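Local coordinates for putative uncharacterized protein smu.1108c (Streptococcus mutans, PDB 3L7Y) that binds a magnesium ion and probably works as a phosphatase of the haloacid dehalogenase-like hydrolase family, at residues L49-S54 / K285-S290; R73-S78 / Q95-G100; A124-F129 / A202-S207; F182-L187 / Y219-T224; M248-G253 / Y267-A272. All blocks are in the same frame, centred on the assembly; numbering follows the deposited sequence.

Contact 1: L49-S54 / K285-S290; sequences LNSKGS and KSNDES
The carboxylate of Asp288 is gripped along its edge by Ser51. Ser51 N donates to Asp288 OD1 at 2.6 Å, and the bond is almost straight, 170° at the hydrogen. Ser51 OG donates to Asp288 OD2 at 2.8 Å. Both oxygens are met on their syn sides, a little out of the carboxylate plane. Asp288 CG stands beside its own backbone N, chi1 -78°, and this turns the group to the loop. The amide of Asn50 is inclined about 50° to the carboxylate; it is Asn50 CB that rests 3.2 Å from Asp288 OD1. Asn50 OD1 accepts from Ser54 N at 3.0 Å, bracing the type I turn from Asn50 to Gly53.

Asn287 makes the second attachment. One water donates to Ser51 OG at 2.7 Å and to Asn287 OD1 at 2.6 Å. Asn287 O receives a CA-H...O contact from Asn50 CA. Asn287 N is bonded to Asn271 OD1, which links this loop to the one that follows strand 265-268.

The contact joins the loop after helix 44-48 to the loop before helix 291-301. Two magnesium ligands lie nearby: between side chains, Asp45 is about 3 Å from Leu49 and Asp252 about 6 Å from Asn287. Two bonds from one serine fix the rotation of the carboxylate. Two such donors would probably favour the ionised form of Asp288, and the water extends the network to the neighbouring amide.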
# COMPACT_ATOMS: atom_id res chain seq x y z
N LEU A 49 -11.89 0.66 1.62
CA LEU A 49 -12.38 0.84 2.98
C LEU A 49 -13.04 2.20 3.16
O LEU A 49 -12.57 3.21 2.63
CB LEU A 49 -11.25 0.66 4.00
CG LEU A 49 -10.59 -0.72 3.98
CD1 LEU A 49 -9.43 -0.77 4.98
CD2 LEU A 49 -11.64 -1.81 4.26
N ASN A 50 -14.13 2.22 3.92
CA ASN A 50 -14.83 3.45 4.22
C ASN A 50 -14.11 4.17 5.34
O ASN A 50 -13.09 3.69 5.81
CB ASN A 50 -16.31 3.18 4.56
CG ASN A 50 -16.49 2.37 5.85
OD1 ASN A 50 -15.65 2.42 6.75
ND2 ASN A 50 -17.60 1.65 5.95
N SER A 51 -14.62 5.32 5.77
CA SER A 51 -13.96 6.10 6.81
C SER A 51 -13.93 5.39 8.18
O SER A 51 -13.12 5.73 9.04
CB SER A 51 -14.60 7.48 6.92
OG SER A 51 -14.10 8.33 5.91
N LYS A 52 -14.81 4.41 8.37
CA LYS A 52 -14.82 3.62 9.60
C LYS A 52 -13.89 2.41 9.49
O LYS A 52 -13.72 1.65 10.44
CB LYS A 52 -16.24 3.14 9.93
CG LYS A 52 -17.26 4.25 10.11
N GLY A 53 -13.29 2.22 8.32
CA GLY A 53 -12.28 1.19 8.15
C GLY A 53 -12.89 -0.16 7.80
O GLY A 53 -12.24 -1.20 7.90
N SER A 54 -14.15 -0.13 7.36
CA SER A 54 -14.85 -1.36 7.03
C SER A 54 -15.37 -1.28 5.59
O SER A 54 -15.00 -0.36 4.85
CB SER A 54 -16.00 -1.62 8.02
OG SER A 54 -16.60 -2.89 7.82
N LYS A 285 -17.42 7.38 -6.98
CA LYS A 285 -17.94 7.99 -5.75
C LYS A 285 -16.91 7.88 -4.64
O LYS A 285 -15.83 7.34 -4.86
CB LYS A 285 -19.26 7.36 -5.31
CG LYS A 285 -20.45 8.07 -5.91
CD LYS A 285 -20.76 7.54 -7.28
CE LYS A 285 -22.02 6.71 -7.22
NZ LYS A 285 -22.10 6.07 -5.90
N SER A 286 -17.23 8.39 -3.46
CA SER A 286 -16.27 8.39 -2.36
C SER A 286 -16.21 7.00 -1.73
O SER A 286 -17.08 6.18 -1.95
CB SER A 286 -16.69 9.39 -1.29
OG SER A 286 -17.78 8.86 -0.55
N ASN A 287 -15.18 6.76 -0.92
CA ASN A 287 -15.06 5.50 -0.23
C ASN A 287 -16.19 5.32 0.79
O ASN A 287 -16.42 4.22 1.26
CB ASN A 287 -13.70 5.36 0.46
CG ASN A 287 -13.49 6.38 1.57
OD1 ASN A 287 -12.99 6.05 2.65
ND2 ASN A 287 -13.86 7.63 1.30
N ASP A 288 -16.88 6.41 1.13
CA ASP A 288 -17.99 6.31 2.06
C ASP A 288 -19.32 6.12 1.33
O ASP A 288 -20.38 6.07 1.94
CB ASP A 288 -18.05 7.53 2.99
CG ASP A 288 -17.03 7.46 4.11
OD1 ASP A 288 -16.68 6.34 4.52
OD2 ASP A 288 -16.58 8.53 4.58
N GLU A 289 -19.25 6.03 0.01
CA GLU A 289 -20.42 5.62 -0.76
C GLU A 289 -20.13 4.37 -1.58
O GLU A 289 -20.64 4.22 -2.69
CB GLU A 289 -20.89 6.73 -1.68
CG GLU A 289 -21.07 8.07 -1.00
CD GLU A 289 -21.66 9.10 -1.93
OE1 GLU A 289 -22.49 8.72 -2.78
OE2 GLU A 289 -21.29 10.29 -1.82
N SER A 290 -19.31 3.48 -1.03
CA SER A 290 -19.02 2.23 -1.72
C SER A 290 -18.60 2.46 -3.17
O SER A 290 -19.05 1.76 -4.08
CB SER A 290 -20.23 1.29 -1.66
OG SER A 290 -20.33 0.70 -0.38
O HOH W 1 -12.05 7.84 4.27

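Contact 2: R73-S78 / Q95-G100; sequences RFVVAS and QLTFVG
Val76 sits in the middle of this parallel pair and bonds to strand 97-100 through both of its backbone polar atoms. Val76 N donates to Thr97 O at 2.8 Å, and Val76 O accepts from Val99 N at 2.6 Å. The ladder continues at both ends. Thr97 N reaches Phe74 O at 3.2 Å, and Ser78 N reaches Val99 O at 2.8 Å. The strands run 20° apart.

The side chains alternate between two faces. Val76 and Phe98 lie side by side on one. Val76 CB is 3.7 Å from Phe98 CD1, and its two methyls lie along the CD1-CE1 bond of the ring, CG1 nearer CD1 and CG2 nearer CE1. With Phe98 chi1 at -73° the ring extends beside its own backbone N and alongside the valine. Val75, Thr97, Ala77 and Val99 share the other face. There Val75 CG1 meets Val99 CG2 at 3.9 Å. At the start of the pair, Phe74 CD2 touches Leu96 CD2 at 4.1 Å.

Beyond this shell, helix 229-239 covers the Val75 and Val99 face through Leu236. Phe60 and Tyr82 meet Phe74 and Phe98, respectively, edge-to-face. Thr97 OG1 is bonded to Ser108 OG, and Ser78 OG to Asn80 N.

The two strands belong to a beta-alpha-beta unit with helix 82-86, in the Rossmann-like core of this hydrolase family. Ser78 directly follows strand 73-77, its side chain about 7 Å from the magnesium ion, which is consistent with the motif II serine or threonine of the family.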
# COMPACT_ATOMS: atom_id res chain seq x y z
N ARG A 73 -9.70 -11.47 -12.10
CA ARG A 73 -8.84 -11.50 -10.92
C ARG A 73 -9.02 -10.28 -10.02
O ARG A 73 -9.21 -9.17 -10.50
CB ARG A 73 -7.37 -11.62 -11.34
CG ARG A 73 -6.79 -13.01 -11.22
CD ARG A 73 -6.84 -13.79 -12.51
NE ARG A 73 -5.69 -14.70 -12.62
CZ ARG A 73 -5.48 -15.52 -13.65
NH1 ARG A 73 -6.34 -15.55 -14.66
NH2 ARG A 73 -4.41 -16.31 -13.66
N PHE A 74 -8.99 -10.50 -8.71
CA PHE A 74 -9.16 -9.39 -7.77
C PHE A 74 -7.91 -9.21 -6.91
O PHE A 74 -7.46 -10.15 -6.25
CB PHE A 74 -10.40 -9.56 -6.89
CG PHE A 74 -10.73 -8.34 -6.06
CD1 PHE A 74 -11.53 -7.33 -6.56
CD2 PHE A 74 -10.20 -8.20 -4.77
CE1 PHE A 74 -11.81 -6.20 -5.79
CE2 PHE A 74 -10.48 -7.08 -4.00
CZ PHE A 74 -11.28 -6.07 -4.51
N VAL A 75 -7.37 -8.00 -6.94
CA VAL A 75 -6.09 -7.70 -6.30
C VAL A 75 -6.24 -6.60 -5.26
O VAL A 75 -6.73 -5.51 -5.55
CB VAL A 75 -5.05 -7.26 -7.36
CG1 VAL A 75 -3.73 -6.88 -6.70
CG2 VAL A 75 -4.85 -8.35 -8.42
N VAL A 76 -5.84 -6.90 -4.03
CA VAL A 76 -5.76 -5.90 -2.98
C VAL A 76 -4.36 -5.28 -3.01
O VAL A 76 -3.37 -5.99 -2.86
CB VAL A 76 -6.04 -6.57 -1.61
CG1 VAL A 76 -5.84 -5.60 -0.47
CG2 VAL A 76 -7.45 -7.15 -1.59
N ALA A 77 -4.26 -3.97 -3.24
CA ALA A 77 -2.97 -3.30 -3.41
C ALA A 77 -2.78 -2.17 -2.41
O ALA A 77 -3.36 -1.10 -2.55
CB ALA A 77 -2.81 -2.78 -4.85
N SER A 78 -1.95 -2.40 -1.39
CA SER A 78 -1.89 -1.48 -0.26
C SER A 78 -0.46 -1.30 0.27
O SER A 78 0.40 -2.16 0.08
CB SER A 78 -2.82 -2.00 0.85
OG SER A 78 -2.74 -1.22 2.04
N GLN A 95 -8.57 -16.68 -1.75
CA GLN A 95 -9.01 -16.62 -3.14
C GLN A 95 -8.55 -15.34 -3.84
O GLN A 95 -8.87 -15.10 -5.00
CB GLN A 95 -10.54 -16.71 -3.20
CG GLN A 95 -11.11 -17.78 -2.28
CD GLN A 95 -12.62 -17.67 -2.12
OE1 GLN A 95 -13.18 -18.05 -1.09
NE2 GLN A 95 -13.28 -17.13 -3.13
N LEU A 96 -7.81 -14.50 -3.12
CA LEU A 96 -7.45 -13.20 -3.69
C LEU A 96 -5.94 -13.08 -3.87
O LEU A 96 -5.19 -13.91 -3.39
CB LEU A 96 -7.97 -12.06 -2.81
CG LEU A 96 -9.38 -12.15 -2.23
CD1 LEU A 96 -9.56 -11.05 -1.20
CD2 LEU A 96 -10.47 -12.06 -3.32
N THR A 97 -5.51 -12.04 -4.57
CA THR A 97 -4.10 -11.71 -4.64
C THR A 97 -3.88 -10.43 -3.86
O THR A 97 -4.69 -9.50 -3.93
CB THR A 97 -3.64 -11.50 -6.09
OG1 THR A 97 -3.78 -12.72 -6.82
CG2 THR A 97 -2.16 -11.04 -6.12
N PHE A 98 -2.78 -10.39 -3.11
CA PHE A 98 -2.47 -9.26 -2.25
C PHE A 98 -1.14 -8.64 -2.64
O PHE A 98 -0.14 -9.35 -2.79
CB PHE A 98 -2.36 -9.74 -0.80
CG PHE A 98 -3.67 -10.09 -0.16
CD1 PHE A 98 -4.40 -9.14 0.53
CD2 PHE A 98 -4.16 -11.38 -0.21
CE1 PHE A 98 -5.59 -9.46 1.14
CE2 PHE A 98 -5.35 -11.71 0.40
CZ PHE A 98 -6.07 -10.74 1.08
N VAL A 99 -1.13 -7.33 -2.82
CA VAL A 99 0.12 -6.59 -2.96
C VAL A 99 0.26 -5.74 -1.70
O VAL A 99 -0.53 -4.80 -1.50
CB VAL A 99 0.11 -5.68 -4.22
CG1 VAL A 99 1.39 -4.83 -4.29
CG2 VAL A 99 -0.05 -6.52 -5.47
N GLY A 100 1.21 -6.10 -0.83
CA GLY A 100 1.44 -5.34 0.38
C GLY A 100 2.76 -4.57 0.34
O GLY A 100 3.57 -4.80 -0.55

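Contact 3: A124-F129 / A202-S207; sequences ASIIYF and ADYKTS
Tyr204 OH is joined to Ser125 O by a single water, 2.6 Å from the hydroxyl and 3.0 Å from the carbonyl oxygen, to which it donates. The water lies at the edge of the ring, in its plane. It links helix 120-133 to the loop after helix 194-202. Both helices pack on the same side of the six-stranded sheet in what is probably the cap domain of this hydrolase family.

The main contact is a face-to-face stack of Phe129 on Tyr204. The ring centroids are 4.1 Å apart and the planes differ by 20°. The two side chains run past each other in opposite directions. Phe129 CG lies over the centre of the tyrosine ring, and Phe129 CB adds a CH-pi contact on the same face. Phe129 CG is anti to its backbone N, chi1 173°, which extends the ring off the helix over Tyr204. The other face of Tyr204 carries Lys205 CG, so the ring is sandwiched.

Next to the stack, Ile126 CD1 touches Tyr204 CD2 at 4.0 Å, and the Ile126 side chain crosses that of Thr206 at about a right angle. Ser125 OG comes in near the plane of the tyrosine ring, 3.4 Å from Tyr204 CE2 at its edge.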
# COMPACT_ATOMS: atom_id res chain seq x y z
N ALA A 124 20.11 0.73 7.80
CA ALA A 124 20.85 1.33 8.90
C ALA A 124 21.27 2.72 8.48
O ALA A 124 21.25 3.66 9.27
CB ALA A 124 22.07 0.48 9.24
N SER A 125 21.61 2.87 7.21
CA SER A 125 22.12 4.15 6.75
C SER A 125 21.02 5.23 6.61
O SER A 125 21.24 6.37 7.01
CB SER A 125 22.94 3.98 5.47
OG SER A 125 23.02 5.20 4.76
N ILE A 126 19.86 4.89 6.06
CA ILE A 126 18.77 5.87 5.96
C ILE A 126 18.23 6.22 7.36
O ILE A 126 17.80 7.33 7.60
CB ILE A 126 17.59 5.39 5.08
CG1 ILE A 126 16.66 6.56 4.71
CG2 ILE A 126 16.79 4.32 5.81
CD1 ILE A 126 17.27 7.56 3.81
N ILE A 127 18.28 5.25 8.27
CA ILE A 127 17.87 5.49 9.66
C ILE A 127 18.78 6.51 10.34
O ILE A 127 18.30 7.44 11.02
CB ILE A 127 17.85 4.19 10.49
CG1 ILE A 127 16.61 3.35 10.14
CG2 ILE A 127 17.85 4.49 11.98
CD1 ILE A 127 16.53 2.03 10.90
N TYR A 128 20.08 6.33 10.16
CA TYR A 128 21.06 7.22 10.77
C TYR A 128 20.85 8.63 10.23
O TYR A 128 20.92 9.62 10.95
CB TYR A 128 22.48 6.75 10.47
CG TYR A 128 23.54 7.68 11.01
CD1 TYR A 128 23.99 7.56 12.31
CD2 TYR A 128 24.06 8.70 10.22
CE1 TYR A 128 24.96 8.42 12.81
CE2 TYR A 128 25.02 9.56 10.71
CZ TYR A 128 25.46 9.42 12.01
OH TYR A 128 26.42 10.28 12.50
N PHE A 129 20.57 8.71 8.93
CA PHE A 129 20.35 9.98 8.28
C PHE A 129 19.09 10.68 8.82
O PHE A 129 19.12 11.87 9.12
CB PHE A 129 20.24 9.75 6.78
CG PHE A 129 19.85 10.96 6.03
CD1 PHE A 129 20.74 12.01 5.88
CD2 PHE A 129 18.59 11.06 5.46
CE1 PHE A 129 20.37 13.16 5.18
CE2 PHE A 129 18.22 12.20 4.76
CZ PHE A 129 19.11 13.25 4.62
N ALA A 202 15.48 11.23 -1.35
CA ALA A 202 15.83 11.01 -2.75
C ALA A 202 17.24 11.52 -3.06
O ALA A 202 17.87 11.06 -4.00
CB ALA A 202 14.83 11.69 -3.64
N ASP A 203 17.72 12.48 -2.29
CA ASP A 203 19.04 13.08 -2.53
C ASP A 203 20.16 12.41 -1.75
O ASP A 203 21.32 12.82 -1.86
CB ASP A 203 19.03 14.56 -2.15
CG ASP A 203 18.29 15.42 -3.16
OD1 ASP A 203 18.00 14.92 -4.26
OD2 ASP A 203 18.00 16.59 -2.84
N TYR A 204 19.81 11.40 -0.96
CA TYR A 204 20.78 10.78 -0.05
C TYR A 204 21.57 9.65 -0.72
O TYR A 204 21.18 9.17 -1.78
CB TYR A 204 20.08 10.26 1.21
CG TYR A 204 21.04 9.86 2.33
CD1 TYR A 204 22.00 10.75 2.79
CD2 TYR A 204 20.98 8.60 2.91
CE1 TYR A 204 22.88 10.41 3.79
CE2 TYR A 204 21.86 8.24 3.93
CZ TYR A 204 22.80 9.15 4.37
OH TYR A 204 23.68 8.82 5.37
N LYS A 205 22.66 9.21 -0.10
CA LYS A 205 23.50 8.19 -0.72
C LYS A 205 22.78 6.86 -0.98
O LYS A 205 23.22 6.06 -1.80
CB LYS A 205 24.79 7.98 0.08
CG LYS A 205 24.59 7.44 1.51
CD LYS A 205 25.93 7.37 2.29
CE LYS A 205 25.74 6.76 3.67
NZ LYS A 205 27.01 6.67 4.46
N THR A 206 21.68 6.60 -0.27
CA THR A 206 20.93 5.35 -0.51
C THR A 206 19.98 5.47 -1.71
O THR A 206 19.15 4.60 -1.95
CB THR A 206 20.13 4.92 0.74
OG1 THR A 206 19.39 6.03 1.24
CG2 THR A 206 21.09 4.43 1.86
N SER A 207 20.13 6.55 -2.46
CA SER A 207 19.18 6.93 -3.50
C SER A 207 18.76 5.84 -4.48
O SER A 207 17.61 5.78 -4.88
CB SER A 207 19.70 8.13 -4.28
OG SER A 207 18.71 8.60 -5.17
O HOH W 2 24.04 7.27 7.43

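Contact 4: F182-L187 / Y219-T224; sequences FFKLTL and YIDIIT
This is a buried antiparallel strand pairing in the interior of the six-stranded sheet. Leu185 and Leu187 of strand 182-188 form hydrogen-bonded pairs with Ile222 and Ile220 of strand 219-224. Leu187 N meets Ile220 O at 2.7 Å, and Ile222 N meets Leu185 O at 2.8 Å.

Thr186 and Asp221 form the non-hydrogen-bonded pair between these two. Their side chains lie alongside each other, and Thr186 OG1 donates to Asp221 OD1 at 2.9 Å from above the carboxylate plane. Lys184 CE passes 3.6 Å from Asp221 OD2, but the ammonium goes on to a salt bridge with Glu101. Asp221 OD2 is taken by Asn102 ND2.

The sheet is probably that of the cap domain of this HAD-family hydrolase, with helices 120-133 and 194-202 over its Leu185, Leu187, Ile220 and Ile222 face. There Leu187 CG meets Ile222 CD1 at 3.9 Å. Ile222 CG1 stands beside its backbone N, chi1 -61°, and points CD1 diagonally toward Leu187. At the other end, one water joins Phe183 O to Thr224 N, and a second water joins Phe183 O to Thr224 OG1.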
# COMPACT_ATOMS: atom_id res chain seq x y z
N PHE A 182 13.06 -6.93 6.56
CA PHE A 182 12.19 -5.77 6.48
C PHE A 182 11.77 -5.44 5.06
O PHE A 182 12.60 -5.37 4.15
CB PHE A 182 12.87 -4.56 7.13
CG PHE A 182 13.27 -4.79 8.56
CD1 PHE A 182 14.56 -5.15 8.87
CD2 PHE A 182 12.34 -4.66 9.58
CE1 PHE A 182 14.93 -5.37 10.18
CE2 PHE A 182 12.70 -4.88 10.89
CZ PHE A 182 14.00 -5.24 11.19
N PHE A 183 10.48 -5.22 4.87
CA PHE A 183 9.95 -4.87 3.55
C PHE A 183 10.03 -3.38 3.26
O PHE A 183 10.26 -2.96 2.11
CB PHE A 183 8.49 -5.28 3.44
CG PHE A 183 8.28 -6.74 3.27
CD1 PHE A 183 7.55 -7.46 4.21
CD2 PHE A 183 8.80 -7.41 2.18
CE1 PHE A 183 7.32 -8.82 4.04
CE2 PHE A 183 8.60 -8.77 2.02
CZ PHE A 183 7.84 -9.47 2.94
N LYS A 184 9.81 -2.58 4.30
CA LYS A 184 9.76 -1.13 4.16
C LYS A 184 9.95 -0.47 5.52
O LYS A 184 9.95 -1.14 6.55
CB LYS A 184 8.40 -0.71 3.58
CG LYS A 184 7.26 -0.64 4.61
CD LYS A 184 6.01 0.00 3.98
CE LYS A 184 4.87 0.19 4.98
NZ LYS A 184 4.36 -1.11 5.50
N LEU A 185 10.14 0.85 5.51
CA LEU A 185 10.03 1.64 6.73
C LEU A 185 8.91 2.65 6.59
O LEU A 185 8.49 2.98 5.49
CB LEU A 185 11.32 2.41 7.03
CG LEU A 185 12.69 1.79 6.73
CD1 LEU A 185 13.75 2.65 7.39
CD2 LEU A 185 12.75 0.37 7.23
N THR A 186 8.46 3.19 7.71
CA THR A 186 7.47 4.25 7.66
C THR A 186 7.88 5.42 8.54
O THR A 186 8.31 5.24 9.67
CB THR A 186 6.07 3.73 8.06
OG1 THR A 186 5.64 2.72 7.13
CG2 THR A 186 5.06 4.88 8.05
N LEU A 187 7.77 6.62 7.99
CA LEU A 187 7.99 7.81 8.79
C LEU A 187 6.66 8.47 9.09
O LEU A 187 5.84 8.65 8.19
CB LEU A 187 8.90 8.79 8.07
CG LEU A 187 10.29 8.32 7.62
CD1 LEU A 187 11.10 9.52 7.19
CD2 LEU A 187 10.98 7.57 8.75
N TYR A 219 2.23 10.63 6.53
CA TYR A 219 3.02 9.39 6.43
C TYR A 219 3.88 9.30 5.17
O TYR A 219 3.46 9.71 4.08
CB TYR A 219 2.11 8.15 6.53
CG TYR A 219 1.48 7.98 7.89
CD1 TYR A 219 0.18 8.40 8.13
CD2 TYR A 219 2.19 7.40 8.94
CE1 TYR A 219 -0.40 8.24 9.37
CE2 TYR A 219 1.62 7.24 10.19
CZ TYR A 219 0.32 7.66 10.40
OH TYR A 219 -0.25 7.51 11.63
N ILE A 220 5.09 8.76 5.33
CA ILE A 220 5.95 8.45 4.19
C ILE A 220 6.43 7.01 4.33
O ILE A 220 7.02 6.64 5.35
CB ILE A 220 7.21 9.33 4.18
CG1 ILE A 220 6.86 10.80 3.94
CG2 ILE A 220 8.20 8.83 3.15
CD1 ILE A 220 7.99 11.74 4.37
N ASP A 221 6.19 6.20 3.31
CA ASP A 221 6.76 4.87 3.28
C ASP A 221 8.07 4.98 2.54
O ASP A 221 8.13 5.59 1.47
CB ASP A 221 5.83 3.90 2.54
CG ASP A 221 4.67 3.46 3.39
OD1 ASP A 221 4.69 3.77 4.61
OD2 ASP A 221 3.74 2.82 2.86
N ILE A 222 9.12 4.42 3.12
CA ILE A 222 10.40 4.34 2.46
C ILE A 222 10.51 2.94 1.89
O ILE A 222 10.74 1.98 2.61
CB ILE A 222 11.57 4.62 3.44
CG1 ILE A 222 11.43 6.04 4.01
CG2 ILE A 222 12.91 4.43 2.73
CD1 ILE A 222 12.51 6.43 5.00
N ILE A 223 10.30 2.84 0.59
CA ILE A 223 10.29 1.55 -0.07
C ILE A 223 11.55 1.36 -0.89
O ILE A 223 12.27 2.31 -1.16
CB ILE A 223 9.08 1.43 -1.03
CG1 ILE A 223 8.97 2.70 -1.88
CG2 ILE A 223 7.80 1.18 -0.24
CD1 ILE A 223 8.21 2.51 -3.23
N THR A 224 11.79 0.11 -1.28
CA THR A 224 12.80 -0.22 -2.26
C THR A 224 12.44 0.51 -3.55
O THR A 224 11.35 0.31 -4.12
CB THR A 224 12.86 -1.73 -2.50
OG1 THR A 224 13.35 -2.38 -1.32
CG2 THR A 224 13.75 -2.08 -3.70
O HOH W 3 9.81 -1.74 -0.46
O HOH W 4 11.94 -4.16 -0.25

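Contact 5: M248-G253 / Y267-A272; sequences MAFGDG and YAMANA. With MG (magnesium ion), chain B.
Backbone bonds pair Phe250 and Gly251 with Tyr267 and Ala268 in parallel. Tyr267 N donates to Ala249 O at 2.7 Å, and Gly251 N to Tyr267 O at 3.1 Å. Met269 N then bonds to Gly251 O.

Aromatic and apolar contacts lie on the face of Phe250 and Tyr267. The rings are nearly parallel, 21° apart, but slid apart so that they barely overlap, with centroids 5.0 Å from each other. The closest side-chain approach of the pair is Phe250 CD2 to Tyr267 CB, 3.4 Å. Met248 CG and CE touch Tyr267 CE2, and Met248 SD makes an oblique Met-aromatic contact with that ring. Helix 291-301 covers this face with Val292 and Val295.

The polar part lies at the metal site. Asp252 OD2 binds the magnesium ion at 2.4 Å, while Asp252 OD1 accepts from a metal-bound water at 2.7 Å. A second water donates to Asp252 OD1 and accepts from Asn271 ND2, at 2.7 and 2.9 Å. Asn271 OD1 is taken by Asn287 N. Asp252 CG sits between backbone N and carbonyl carbon, chi1 81°, which turns the carboxylate to the ion. Asp43 OD2, Asp45 O and further waters complete the metal shell.

Asp252 N and Gly253 N are held by Asp256. This strand-end loop, with Gly251, Asp252 and Asp256, matches the GDxxxD form of motif IV in the haloacid dehalogenase-like fold.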
# COMPACT_ATOMS: atom_id res chain seq x y z
N MET A 248 -8.34 -2.66 -14.40
CA MET A 248 -9.13 -1.65 -13.72
C MET A 248 -8.54 -1.48 -12.32
O MET A 248 -8.25 -2.48 -11.66
CB MET A 248 -10.60 -2.08 -13.64
CG MET A 248 -11.47 -1.23 -12.72
SD MET A 248 -13.13 -1.94 -12.49
CE MET A 248 -13.88 -1.48 -14.05
N ALA A 249 -8.36 -0.24 -11.88
CA ALA A 249 -7.68 0.04 -10.62
C ALA A 249 -8.25 1.27 -9.91
O ALA A 249 -8.62 2.25 -10.56
CB ALA A 249 -6.19 0.23 -10.86
N PHE A 250 -8.32 1.20 -8.58
CA PHE A 250 -8.86 2.27 -7.74
C PHE A 250 -7.83 2.77 -6.73
O PHE A 250 -7.12 1.98 -6.14
CB PHE A 250 -10.06 1.75 -6.94
CG PHE A 250 -11.18 1.22 -7.79
CD1 PHE A 250 -11.16 -0.09 -8.23
CD2 PHE A 250 -12.25 2.04 -8.14
CE1 PHE A 250 -12.17 -0.60 -9.01
CE2 PHE A 250 -13.29 1.54 -8.93
CZ PHE A 250 -13.25 0.22 -9.37
N GLY A 251 -7.76 4.08 -6.50
CA GLY A 251 -6.84 4.64 -5.53
C GLY A 251 -7.30 5.99 -5.03
O GLY A 251 -8.21 6.60 -5.62
N ASP A 252 -6.69 6.46 -3.94
CA ASP A 252 -6.99 7.78 -3.41
C ASP A 252 -5.72 8.49 -2.94
O ASP A 252 -5.81 9.59 -2.40
CB ASP A 252 -7.98 7.72 -2.25
CG ASP A 252 -7.32 7.36 -0.92
OD1 ASP A 252 -7.75 7.87 0.13
OD2 ASP A 252 -6.37 6.55 -0.93
N GLY A 253 -4.55 7.89 -3.16
CA GLY A 253 -3.32 8.41 -2.57
C GLY A 253 -2.10 8.52 -3.47
O GLY A 253 -2.04 7.93 -4.53
N TYR A 267 -9.46 4.56 -11.72
CA TYR A 267 -10.48 5.29 -10.98
C TYR A 267 -9.88 5.98 -9.76
O TYR A 267 -9.36 5.31 -8.88
CB TYR A 267 -11.60 4.33 -10.52
CG TYR A 267 -12.50 3.85 -11.64
CD1 TYR A 267 -13.68 4.53 -11.94
CD2 TYR A 267 -12.14 2.77 -12.42
CE1 TYR A 267 -14.51 4.10 -12.99
CE2 TYR A 267 -12.95 2.33 -13.46
CZ TYR A 267 -14.13 3.01 -13.74
OH TYR A 267 -14.93 2.57 -14.78
N ALA A 268 -9.96 7.32 -9.72
CA ALA A 268 -9.70 8.04 -8.48
C ALA A 268 -10.99 8.18 -7.70
O ALA A 268 -12.03 8.50 -8.26
CB ALA A 268 -9.12 9.43 -8.77
N MET A 269 -10.93 7.93 -6.39
CA MET A 269 -12.10 8.09 -5.54
C MET A 269 -12.50 9.57 -5.50
O MET A 269 -11.64 10.45 -5.59
CB MET A 269 -11.82 7.57 -4.13
CG MET A 269 -11.29 6.14 -4.09
SD MET A 269 -12.41 4.98 -4.91
CE MET A 269 -13.85 5.07 -3.83
N ALA A 270 -13.79 9.84 -5.37
CA ALA A 270 -14.27 11.22 -5.24
C ALA A 270 -13.54 11.98 -4.13
O ALA A 270 -13.40 13.20 -4.21
CB ALA A 270 -15.78 11.26 -4.99
N ASN A 271 -13.08 11.25 -3.10
CA ASN A 271 -12.38 11.86 -1.96
C ASN A 271 -10.88 12.05 -2.14
O ASN A 271 -10.22 12.61 -1.28
CB ASN A 271 -12.64 11.08 -0.66
CG ASN A 271 -12.42 9.59 -0.83
OD1 ASN A 271 -13.25 8.91 -1.44
ND2 ASN A 271 -11.31 9.08 -0.30
N ALA A 272 -10.33 11.60 -3.26
CA ALA A 272 -8.91 11.74 -3.50
C ALA A 272 -8.55 13.20 -3.77
O ALA A 272 -9.42 13.99 -4.14
CB ALA A 272 -8.46 10.84 -4.66
MG MG B . -5.16 5.17 0.54
O HOH W 5 -9.00 10.05 1.08
O HOH W 6 -5.79 7.16 1.87
O HOH W 7 -3.30 6.48 1.55
O HOH W 8 -3.23 5.03 -0.99
O HOH W 9 -3.87 3.41 1.90

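Contacts 1, 2 and 5 belong to the Rossmann-like core, and contacts 3 and 4 to the six-stranded sheet and its helices. Contacts 2 and 5 share the eight-stranded sheet, their centres about 16 Å apart. Contacts 1 and 5 touch. Contacts 3 and 4 also touch, as Ile126 packs on Leu185 and Ile222; their segments alternate along the chain. Contact 1 pairs the outermost segments, so the other four all fall between its halves in sequence. The centres of contacts 1 and 3 are about 36 Å apart. The magnesium ion is bound by the core, and the side chain of Asp221 in contact 4 lies about 9 Å from it, consistent with an active site between core and cap.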